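Local coordinates for GlcNAc Inducible Gene 2, GIG2 (PDB 6AKZ), which binds a ferric ion and is probably a DUF1479-family oxygenase of the cupin clan, with its gene induced by N-acetylglucosamine, at residues 399-402 against 403-406; 381-384 against 385-388; 101-104 against 105-109. One frame throughout, in Å; residues are numbered along the deposited sequence.

Contact 1 of 3, residues 399-402 against 403-406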
ATOM      1  N   ALA A 399      -9.670 -12.662   6.821  1.00 20.82           N
ATOM      2  CA  ALA A 399     -10.078 -12.118   8.099  1.00 23.07           C
ATOM      3  C   ALA A 399     -10.570 -10.718   8.102  1.00 24.70           C
ATOM      4  O   ALA A 399     -11.426 -10.374   8.914  1.00 25.98           O
ATOM      5  CB  ALA A 399      -8.899 -12.197   9.072  1.00 26.15           C
ATOM      6  N   ASP A 400      -9.957  -9.846   7.297  1.00 23.99           N
ATOM      7  CA  ASP A 400     -10.376  -8.440   7.296  1.00 25.57           C
ATOM      8  C   ASP A 400     -11.798  -8.284   6.780  1.00 24.87           C
ATOM      9  O   ASP A 400     -12.444  -7.296   7.123  1.00 28.98           O
ATOM     10  CB  ASP A 400      -9.464  -7.533   6.444  1.00 23.77           C
ATOM     11  CG  ASP A 400      -8.025  -7.461   6.974  1.00 24.33           C
ATOM     12  OD1 ASP A 400      -7.822  -7.753   8.157  1.00 29.01           O
ATOM     13  OD2 ASP A 400      -7.079  -7.038   6.260  1.00 23.85           O
ATOM     14  N   TYR A 401     -12.290  -9.218   5.973  1.00 26.48           N
ATOM     15  CA  TYR A 401     -13.666  -9.153   5.513  1.00 28.16           C
ATOM     16  C   TYR A 401     -14.577 -10.100   6.298  1.00 29.75           C
ATOM     17  O   TYR A 401     -15.702  -9.762   6.627  1.00 31.13           O
ATOM     18  CB  TYR A 401     -13.714  -9.427   4.015  1.00 29.01           C
ATOM     19  CG  TYR A 401     -13.182  -8.204   3.298  1.00 28.80           C
ATOM     20  CD1 TYR A 401     -14.029  -7.106   3.015  1.00 30.82           C
ATOM     21  CD2 TYR A 401     -11.823  -8.081   3.009  1.00 29.01           C
ATOM     22  CE1 TYR A 401     -13.516  -5.950   2.409  1.00 35.27           C
ATOM     23  CE2 TYR A 401     -11.321  -6.939   2.370  1.00 30.84           C
ATOM     24  CZ  TYR A 401     -12.152  -5.893   2.104  1.00 34.13           C
ATOM     25  OH  TYR A 401     -11.629  -4.794   1.492  1.00 42.19           O
ATOM     26  N   ARG A 402     -14.072 -11.287   6.566  1.00 29.86           N
ATOM     27  CA  ARG A 402     -14.807 -12.312   7.293  1.00 31.37           C
ATOM     28  C   ARG A 402     -15.317 -11.742   8.627  1.00 33.58           C
ATOM     29  O   ARG A 402     -16.435 -12.047   9.048  1.00 32.08           O
ATOM     30  CB  ARG A 402     -13.872 -13.490   7.515  1.00 32.95           C
ATOM     31  CG  ARG A 402     -14.447 -14.636   8.322  1.00 34.56           C
ATOM     32  CD  ARG A 402     -15.266 -15.511   7.456  1.00 33.10           C
ATOM     33  NE  ARG A 402     -15.694 -16.686   8.201  1.00 35.98           N
ATOM     34  CZ  ARG A 402     -16.614 -17.553   7.772  1.00 36.25           C
ATOM     35  NH1 ARG A 402     -17.218 -17.410   6.593  1.00 28.98           N
ATOM     36  NH2 ARG A 402     -16.936 -18.605   8.540  1.00 41.30           N
ATOM     37  N   SER A 403     -14.508 -10.898   9.275  1.00 33.27           N
ATOM     38  CA  SER A 403     -14.868 -10.329  10.584  1.00 37.35           C
ATOM     39  C   SER A 403     -16.024  -9.343  10.532  1.00 43.32           C
ATOM     40  O   SER A 403     -16.524  -8.933  11.575  1.00 45.29           O
ATOM     41  CB  SER A 403     -13.644  -9.650  11.233  1.00 36.73           C
ATOM     42  OG  SER A 403     -13.294  -8.463  10.526  1.00 38.80           O
ATOM     43  N   GLN A 404     -16.430  -8.918   9.342  1.00 40.21           N
ATOM     44  CA  GLN A 404     -17.608  -8.067   9.199  1.00 41.67           C
ATOM     45  C   GLN A 404     -18.929  -8.809   8.870  1.00 42.38           C
ATOM     46  O   GLN A 404     -19.950  -8.160   8.620  1.00 44.12           O
ATOM     47  CB  GLN A 404     -17.336  -7.035   8.117  1.00 43.47           C
ATOM     48  CG  GLN A 404     -16.071  -6.210   8.344  1.00 44.12           C
ATOM     49  CD  GLN A 404     -15.794  -5.336   7.142  1.00 52.43           C
ATOM     50  OE1 GLN A 404     -16.695  -4.670   6.640  1.00 60.12           O
ATOM     51  NE2 GLN A 404     -14.561  -5.371   6.635  1.00 50.59           N
ATOM     52  N   LEU A 405     -18.913 -10.136   8.826  1.00 37.85           N
ATOM     53  CA  LEU A 405     -20.079 -10.906   8.387  1.00 36.94           C
ATOM     54  C   LEU A 405     -20.784 -11.399   9.626  1.00 40.56           C
ATOM     55  O   LEU A 405     -20.126 -11.663  10.621  1.00 36.63           O
ATOM     56  CB  LEU A 405     -19.675 -12.108   7.538  1.00 35.56           C
ATOM     57  CG  LEU A 405     -18.876 -11.757   6.300  1.00 32.50           C
ATOM     58  CD1 LEU A 405     -18.580 -13.019   5.536  1.00 33.75           C
ATOM     59  CD2 LEU A 405     -19.607 -10.729   5.437  1.00 32.41           C
ATOM     60  N   ASN A 406     -22.109 -11.517   9.553  1.00 42.28           N
ATOM     61  CA  ASN A 406     -22.888 -12.159  10.628  1.00 45.00           C
ATOM     62  C   ASN A 406     -22.848 -13.661  10.494  1.00 44.77           C
ATOM     63  O   ASN A 406     -22.371 -14.181   9.477  1.00 40.17           O
ATOM     64  CB  ASN A 406     -24.325 -11.675  10.626  1.00 44.18           C
ATOM     65  CG  ASN A 406     -25.072 -12.010   9.350  1.00 43.24           C
ATOM     66  OD1 ASN A 406     -24.945 -13.084   8.759  1.00 39.80           O
ATOM     67  ND2 ASN A 406     -25.875 -11.073   8.928  1.00 47.21           N
TER
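Short helix 399-402 ends here in a type I beta turn from Arg402 to Leu405, and residues 403-405 bond to the carbonyls of Ala399 to Arg402 with backbone and side-chain donors. Ala399 O is gripped twice by Ser403: Ser403 N reaches it at 3.1 Å from above the carbonyl plane, while Ser403 OG gives a second bond to Ala399 O, also 3.1 Å but lying in that plane. With chi1 at 70°, OG stands between its own N and carbonyl carbon, turned back toward the helix. Gln404 takes the next carbonyl with its side chain. Its chain is extended beyond CG and brings NE2 to 2.9 Å from Asp400 O, which lies near the plane of the Gln404 amide, with NE2 in the carbonyl plane. That amide lies alongside Tyr401, its plane 28° from the ring and NE2 4.0 Å from Tyr401 CD1. Gln404 N bonds to Tyr401 O (2.9 Å), and Leu405 N to Arg402 O (3.1 Å) closes the turn. Arg402 NH1 turns to Glu413 in a salt bridge, and Asp400 bonds to Ser251 and Tyr174. The turn leads into helix 407-412, whose N-cap is Asn406, while Tyr401, its ring against Phe131, has its side chain about 9 Å from that of the iron ligand Asp194.

Contact 2 of 3, residues 381-384 against 385-388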
ATOM      1  N   ASN A 381       3.844 -10.304   8.438  1.00 12.43           N
ATOM      2  CA  ASN A 381       3.022 -10.960   7.450  1.00 14.03           C
ATOM      3  C   ASN A 381       2.825 -12.458   7.718  1.00 13.66           C
ATOM      4  O   ASN A 381       2.169 -13.141   6.944  1.00 14.72           O
ATOM      5  CB  ASN A 381       3.533 -10.707   6.040  1.00 14.25           C
ATOM      6  CG  ASN A 381       3.035  -9.377   5.510  1.00 15.56           C
ATOM      7  OD1 ASN A 381       1.946  -8.931   5.946  1.00 16.42           O
ATOM      8  ND2 ASN A 381       3.825  -8.670   4.703  1.00 16.39           N
ATOM      9  N   ILE A 382       3.399 -12.973   8.784  1.00 13.63           N
ATOM     10  CA  ILE A 382       3.177 -14.409   9.075  1.00 15.03           C
ATOM     11  C   ILE A 382       1.696 -14.651   9.411  1.00 15.58           C
ATOM     12  O   ILE A 382       1.093 -15.674   8.989  1.00 13.82           O
ATOM     13  CB  ILE A 382       4.124 -14.899  10.168  1.00 16.25           C
ATOM     14  CG1 ILE A 382       5.582 -14.739   9.735  1.00 15.69           C
ATOM     15  CG2 ILE A 382       3.777 -16.326  10.519  1.00 16.58           C
ATOM     16  CD1 ILE A 382       5.999 -15.534   8.529  1.00 18.70           C
ATOM     17  N   GLN A 383       1.057 -13.704  10.082  1.00 15.81           N
ATOM     18  CA  GLN A 383      -0.402 -13.910  10.351  1.00 20.18           C
ATOM     19  C   GLN A 383      -1.226 -13.904   9.079  1.00 17.26           C
ATOM     20  O   GLN A 383      -2.160 -14.651   8.935  1.00 17.52           O
ATOM     21  CB  GLN A 383      -0.916 -12.834  11.301  1.00 22.51           C
ATOM     22  CG  GLN A 383      -0.384 -13.008  12.691  1.00 30.18           C
ATOM     23  CD  GLN A 383      -0.970 -14.183  13.471  1.00 39.21           C
ATOM     24  OE1 GLN A 383      -1.795 -14.990  12.972  1.00 40.33           O
ATOM     25  NE2 GLN A 383      -0.538 -14.290  14.728  1.00 46.45           N
ATOM     26  N   THR A 384      -0.815 -13.101   8.128  1.00 16.26           N
ATOM     27  CA  THR A 384      -1.430 -13.058   6.836  1.00 15.94           C
ATOM     28  C   THR A 384      -1.258 -14.387   6.101  1.00 15.61           C
ATOM     29  O   THR A 384      -2.233 -14.886   5.575  1.00 16.28           O
ATOM     30  CB  THR A 384      -0.891 -11.878   5.957  1.00 15.70           C
ATOM     31  OG1 THR A 384      -1.342 -10.675   6.569  1.00 18.48           O
ATOM     32  CG2 THR A 384      -1.368 -11.950   4.529  1.00 15.97           C
ATOM     33  N   LEU A 385      -0.067 -14.955   6.155  1.00 12.69           N
ATOM     34  CA  LEU A 385       0.243 -16.190   5.471  1.00 14.74           C
ATOM     35  C   LEU A 385      -0.791 -17.263   6.052  1.00 13.76           C
ATOM     36  O   LEU A 385      -1.351 -18.031   5.312  1.00 16.30           O
ATOM     37  CB  LEU A 385       1.643 -16.608   5.833  1.00 16.04           C
ATOM     38  CG  LEU A 385       2.152 -17.923   5.274  1.00 19.24           C
ATOM     39  CD1 LEU A 385       2.195 -17.936   3.798  1.00 22.72           C
ATOM     40  CD2 LEU A 385       3.520 -18.170   5.913  1.00 22.48           C
ATOM     41  N   LEU A 386      -0.974 -17.246   7.358  1.00 15.38           N
ATOM     42  CA  LEU A 386      -1.842 -18.238   8.043  1.00 17.52           C
ATOM     43  C   LEU A 386      -3.291 -17.999   7.707  1.00 16.27           C
ATOM     44  O   LEU A 386      -4.044 -18.966   7.577  1.00 17.34           O
ATOM     45  CB  LEU A 386      -1.641 -18.198   9.572  1.00 19.80           C
ATOM     46  CG  LEU A 386      -0.239 -18.622  10.055  1.00 23.33           C
ATOM     47  CD1 LEU A 386      -0.139 -18.618  11.567  1.00 24.08           C
ATOM     48  CD2 LEU A 386       0.159 -19.988   9.542  1.00 24.90           C
ATOM     49  N   ASP A 387      -3.710 -16.735   7.615  1.00 15.70           N
ATOM     50  CA  ASP A 387      -5.070 -16.437   7.245  1.00 16.88           C
ATOM     51  C   ASP A 387      -5.406 -16.822   5.824  1.00 18.07           C
ATOM     52  O   ASP A 387      -6.491 -17.395   5.562  1.00 19.60           O
ATOM     53  CB  ASP A 387      -5.390 -14.995   7.553  1.00 20.83           C
ATOM     54  CG  ASP A 387      -6.850 -14.708   7.424  1.00 25.74           C
ATOM     55  OD1 ASP A 387      -7.689 -15.395   8.083  1.00 31.55           O
ATOM     56  OD2 ASP A 387      -7.178 -13.853   6.618  1.00 27.47           O
ATOM     57  N   THR A 388      -4.493 -16.557   4.919  1.00 15.19           N
ATOM     58  CA  THR A 388      -4.659 -16.939   3.526  1.00 14.76           C
ATOM     59  C   THR A 388      -4.803 -18.448   3.358  1.00 17.40           C
ATOM     60  O   THR A 388      -5.633 -18.925   2.651  1.00 17.45           O
ATOM     61  CB  THR A 388      -3.481 -16.388   2.690  1.00 13.60           C
ATOM     62  OG1 THR A 388      -3.667 -15.001   2.579  1.00 13.20           O
ATOM     63  CG2 THR A 388      -3.428 -16.957   1.367  1.00 15.04           C
TER
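Leu385 N bonds to Asn381 O at 3.0 Å, the first of four successive i to i+4 backbone hydrogen bonds in the opening turns of helix 382-394. Leu386 N follows to Ile382 O, Asp387 N to Gln383 O, and Thr388 N to Thr384 O. The last is the straightest, 2.9 Å from Thr388 N to Thr384 O with an N-H...O angle of 169°. Apolar contact between side chains is slight: Ile382 CD1 comes within 4.5 Å of Leu385 CD2. Leu386 instead lays its CG over the backbone, 3.4 Å from Ile382 O, because chi1 of -65° keeps CG beside its own N. These three residues pack on helix 445-460, against Ala454, Ala457 and Leu458. Polar side chains find their partners beyond the two segments. Asn381 ND2 gives bonds to the carbonyls of Phe253 and Pro376, Thr388 OG1 bonds to Val173 O, and Asp387 OD2 probably takes the backbone N-H of Ala399. Backbone bonding thus holds the two segments to each other, leaving the hydrocarbon side chains to join the helix to 445-460 and the polar ends of Asn381, Asp387 and Thr388 to tie it to nearby segments of the same chain.

Contact 3 of 3, residues 101-104 against 105-109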
ATOM      1  N   ILE A 101     -11.743 -12.977 -20.756  1.00 19.14           N
ATOM      2  CA  ILE A 101     -12.202 -14.232 -20.215  1.00 20.56           C
ATOM      3  C   ILE A 101     -12.291 -14.113 -18.686  1.00 19.42           C
ATOM      4  O   ILE A 101     -13.272 -14.506 -18.075  1.00 18.65           O
ATOM      5  CB  ILE A 101     -11.215 -15.343 -20.681  1.00 22.59           C
ATOM      6  CG1 ILE A 101     -11.398 -15.631 -22.168  1.00 23.69           C
ATOM      7  CG2 ILE A 101     -11.405 -16.604 -19.859  1.00 23.58           C
ATOM      8  CD1 ILE A 101     -10.181 -16.290 -22.812  1.00 25.49           C
ATOM      9  N   TRP A 102     -11.233 -13.616 -18.042  1.00 16.16           N
ATOM     10  CA  TRP A 102     -11.275 -13.433 -16.594  1.00 14.86           C
ATOM     11  C   TRP A 102     -12.405 -12.520 -16.102  1.00 14.53           C
ATOM     12  O   TRP A 102     -13.104 -12.846 -15.132  1.00 15.11           O
ATOM     13  CB  TRP A 102      -9.911 -12.900 -16.080  1.00 15.99           C
ATOM     14  CG  TRP A 102      -8.785 -13.886 -16.028  1.00 16.62           C
ATOM     15  CD1 TRP A 102      -8.883 -15.257 -15.945  1.00 16.44           C
ATOM     16  CD2 TRP A 102      -7.391 -13.583 -15.972  1.00 15.94           C
ATOM     17  NE1 TRP A 102      -7.650 -15.809 -15.913  1.00 15.94           N
ATOM     18  CE2 TRP A 102      -6.701 -14.827 -15.910  1.00 16.35           C
ATOM     19  CE3 TRP A 102      -6.632 -12.397 -15.997  1.00 14.21           C
ATOM     20  CZ2 TRP A 102      -5.292 -14.897 -15.856  1.00 16.12           C
ATOM     21  CZ3 TRP A 102      -5.244 -12.478 -15.895  1.00 13.88           C
ATOM     22  CH2 TRP A 102      -4.575 -13.713 -15.895  1.00 14.73           C
ATOM     23  N   PHE A 103     -12.615 -11.404 -16.797  1.00 15.27           N
ATOM     24  CA  PHE A 103     -13.676 -10.447 -16.423  1.00 15.47           C
ATOM     25  C   PHE A 103     -15.026 -11.165 -16.539  1.00 15.45           C
ATOM     26  O   PHE A 103     -15.827 -11.102 -15.636  1.00 16.07           O
ATOM     27  CB  PHE A 103     -13.684  -9.197 -17.322  1.00 15.88           C
ATOM     28  CG  PHE A 103     -14.761  -8.251 -16.980  1.00 14.98           C
ATOM     29  CD1 PHE A 103     -14.724  -7.546 -15.801  1.00 16.41           C
ATOM     30  CD2 PHE A 103     -15.919  -8.186 -17.764  1.00 19.14           C
ATOM     31  CE1 PHE A 103     -15.778  -6.708 -15.409  1.00 15.65           C
ATOM     32  CE2 PHE A 103     -16.970  -7.375 -17.398  1.00 17.36           C
ATOM     33  CZ  PHE A 103     -16.891  -6.623 -16.222  1.00 17.54           C
ATOM     34  N   ASN A 104     -15.234 -11.851 -17.668  1.00 18.16           N
ATOM     35  CA  ASN A 104     -16.527 -12.524 -17.824  1.00 20.18           C
ATOM     36  C   ASN A 104     -16.775 -13.637 -16.815  1.00 20.11           C
ATOM     37  O   ASN A 104     -17.856 -13.705 -16.278  1.00 19.98           O
ATOM     38  CB  ASN A 104     -16.669 -13.048 -19.234  1.00 19.57           C
ATOM     39  CG  ASN A 104     -16.791 -11.963 -20.232  1.00 22.86           C
ATOM     40  OD1 ASN A 104     -17.432 -10.928 -20.013  1.00 25.08           O
ATOM     41  ND2 ASN A 104     -16.220 -12.197 -21.369  1.00 24.77           N
ATOM     42  N   GLU A 105     -15.734 -14.424 -16.474  1.00 18.61           N
ATOM     43  CA  GLU A 105     -15.830 -15.404 -15.398  1.00 19.61           C
ATOM     44  C   GLU A 105     -16.087 -14.790 -14.041  1.00 19.37           C
ATOM     45  O   GLU A 105     -16.871 -15.361 -13.299  1.00 18.65           O
ATOM     46  CB  GLU A 105     -14.573 -16.268 -15.285  1.00 22.42           C
ATOM     47  CG  GLU A 105     -14.356 -17.118 -16.526  1.00 26.12           C
ATOM     48  CD  GLU A 105     -13.036 -17.939 -16.530  1.00 31.68           C
ATOM     49  OE1 GLU A 105     -11.925 -17.473 -16.107  1.00 30.84           O
ATOM     50  OE2 GLU A 105     -13.091 -19.047 -17.100  1.00 36.30           O
ATOM     51  N   LEU A 106     -15.467 -13.647 -13.736  1.00 18.35           N
ATOM     52  CA  LEU A 106     -15.803 -12.955 -12.456  1.00 17.40           C
ATOM     53  C   LEU A 106     -17.262 -12.521 -12.361  1.00 17.30           C
ATOM     54  O   LEU A 106     -17.892 -12.563 -11.295  1.00 17.74           O
ATOM     55  CB  LEU A 106     -14.910 -11.748 -12.192  1.00 16.39           C
ATOM     56  CG  LEU A 106     -13.436 -12.102 -11.927  1.00 16.82           C
ATOM     57  CD1 LEU A 106     -12.476 -10.941 -12.202  1.00 16.22           C
ATOM     58  CD2 LEU A 106     -13.290 -12.565 -10.508  1.00 16.82           C
ATOM     59  N   VAL A 107     -17.758 -11.973 -13.465  1.00 18.68           N
ATOM     60  CA  VAL A 107     -19.127 -11.444 -13.474  1.00 17.40           C
ATOM     61  C   VAL A 107     -20.057 -12.642 -13.311  1.00 17.58           C
ATOM     62  O   VAL A 107     -21.007 -12.583 -12.531  1.00 18.59           O
ATOM     63  CB  VAL A 107     -19.420 -10.726 -14.780  1.00 20.42           C
ATOM     64  CG1 VAL A 107     -20.896 -10.430 -15.012  1.00 19.43           C
ATOM     65  CG2 VAL A 107     -18.626  -9.440 -14.851  1.00 19.95           C
ATOM     66  N   GLU A 108     -19.816 -13.703 -14.084  1.00 17.56           N
ATOM     67  CA  GLU A 108     -20.614 -14.950 -13.887  1.00 21.48           C
ATOM     68  C   GLU A 108     -20.623 -15.458 -12.450  1.00 21.74           C
ATOM     69  O   GLU A 108     -21.661 -15.937 -11.938  1.00 21.22           O
ATOM     70  CB  GLU A 108     -20.124 -16.035 -14.797  1.00 24.94           C
ATOM     71  CG  GLU A 108     -20.833 -17.382 -14.600  1.00 36.40           C
ATOM     72  CD  GLU A 108     -20.404 -18.397 -15.641  1.00 43.43           C
ATOM     73  OE1 GLU A 108     -20.314 -17.971 -16.836  1.00 51.74           O
ATOM     74  OE2 GLU A 108     -20.173 -19.591 -15.261  1.00 45.33           O
ATOM     75  N   PHE A 109     -19.438 -15.490 -11.838  1.00 20.07           N
ATOM     76  CA  PHE A 109     -19.354 -15.915 -10.475  1.00 21.72           C
ATOM     77  C   PHE A 109     -20.195 -15.002  -9.638  1.00 21.11           C
ATOM     78  O   PHE A 109     -20.959 -15.469  -8.827  1.00 21.61           O
ATOM     79  CB  PHE A 109     -17.867 -15.860  -9.959  1.00 21.63           C
ATOM     80  CG  PHE A 109     -17.709 -16.360  -8.545  1.00 23.10           C
ATOM     81  CD1 PHE A 109     -18.009 -15.555  -7.456  1.00 22.67           C
ATOM     82  CD2 PHE A 109     -17.253 -17.663  -8.313  1.00 23.80           C
ATOM     83  CE1 PHE A 109     -17.841 -16.016  -6.178  1.00 23.55           C
ATOM     84  CE2 PHE A 109     -17.117 -18.132  -7.016  1.00 23.49           C
ATOM     85  CZ  PHE A 109     -17.438 -17.303  -5.955  1.00 23.07           C
TER
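This is a within-helix contact, one turn of helix 96-112 against the next, carried by Phe103 on Val107 and by Glu105 beside Ile101 and Trp102. The contact is partly buried, where the helix packs on strand 178-181 and helix 134-140. Val107 sets its CG2 methyl over one face of the Phe103 ring, offset toward the rim, in a CH-pi contact: CG2 is 3.8 Å from the centroid of the ring and 23° off its normal. The nearest ring atom is Phe103 CZ, 3.6 Å from Val107 CG2. Phe103 CG stands anti to the backbone N, with chi1 179°, and this swings the ring along the helix toward Val107. The methyl also rests 3.3 Å from Phe103 O, so it is wedged between ring and backbone of the same residue. Both side chains reach Ile180 of strand 178-181, a member of the mixed beta sheet in this cupin-clan protein, where Leu106 touches Ile178, and the Phe103 ring also stacks with that of His366. Leu106 CG packs 3.3 Å from Trp102 O. Around the helix, Glu105 runs back alongside Ile101, pointing the same way, with its CG 3.2 Å from Ile101 O. Its OE1 approaches the edge of the Trp102 indole near the ring plane, 3.8 Å from Trp102 CD1, where the positive rim of the ring would suit a carboxylate oxygen. The indole N-H itself goes to another acid: Trp102 NE1 bonds to Glu138 of helix 134-140, and the ring packs on Pro135 and Ala139 there. Four backbone hydrogen bonds, from Glu105, Leu106, Val107 and Glu108 to the residues four places earlier, keep the turns in step; the bond from Glu108 N to Asn104 O is 2.9 Å long.

How the contacts relate
Contact 2 is the most buried, contact 3 partly so, and contact 1 lies at the surface although it is the nearest to the iron. Contacts 1 and 2 are neighbours in the chain, on successive helices 382-394 and 399-402, and they meet at the pairing of Asp387 with the backbone N of Ala399. Contact 3, on helix 96-112, touches neither; its nearest atoms are about 12 Å from contact 1 and about 15 Å from contact 2. Regular helical bonding dominates contacts 2 and 3, but only contact 3 adds a methyl-on-ring pair. At the helix end of contact 1, side-chain donors join backbone N-H groups on the carbonyls.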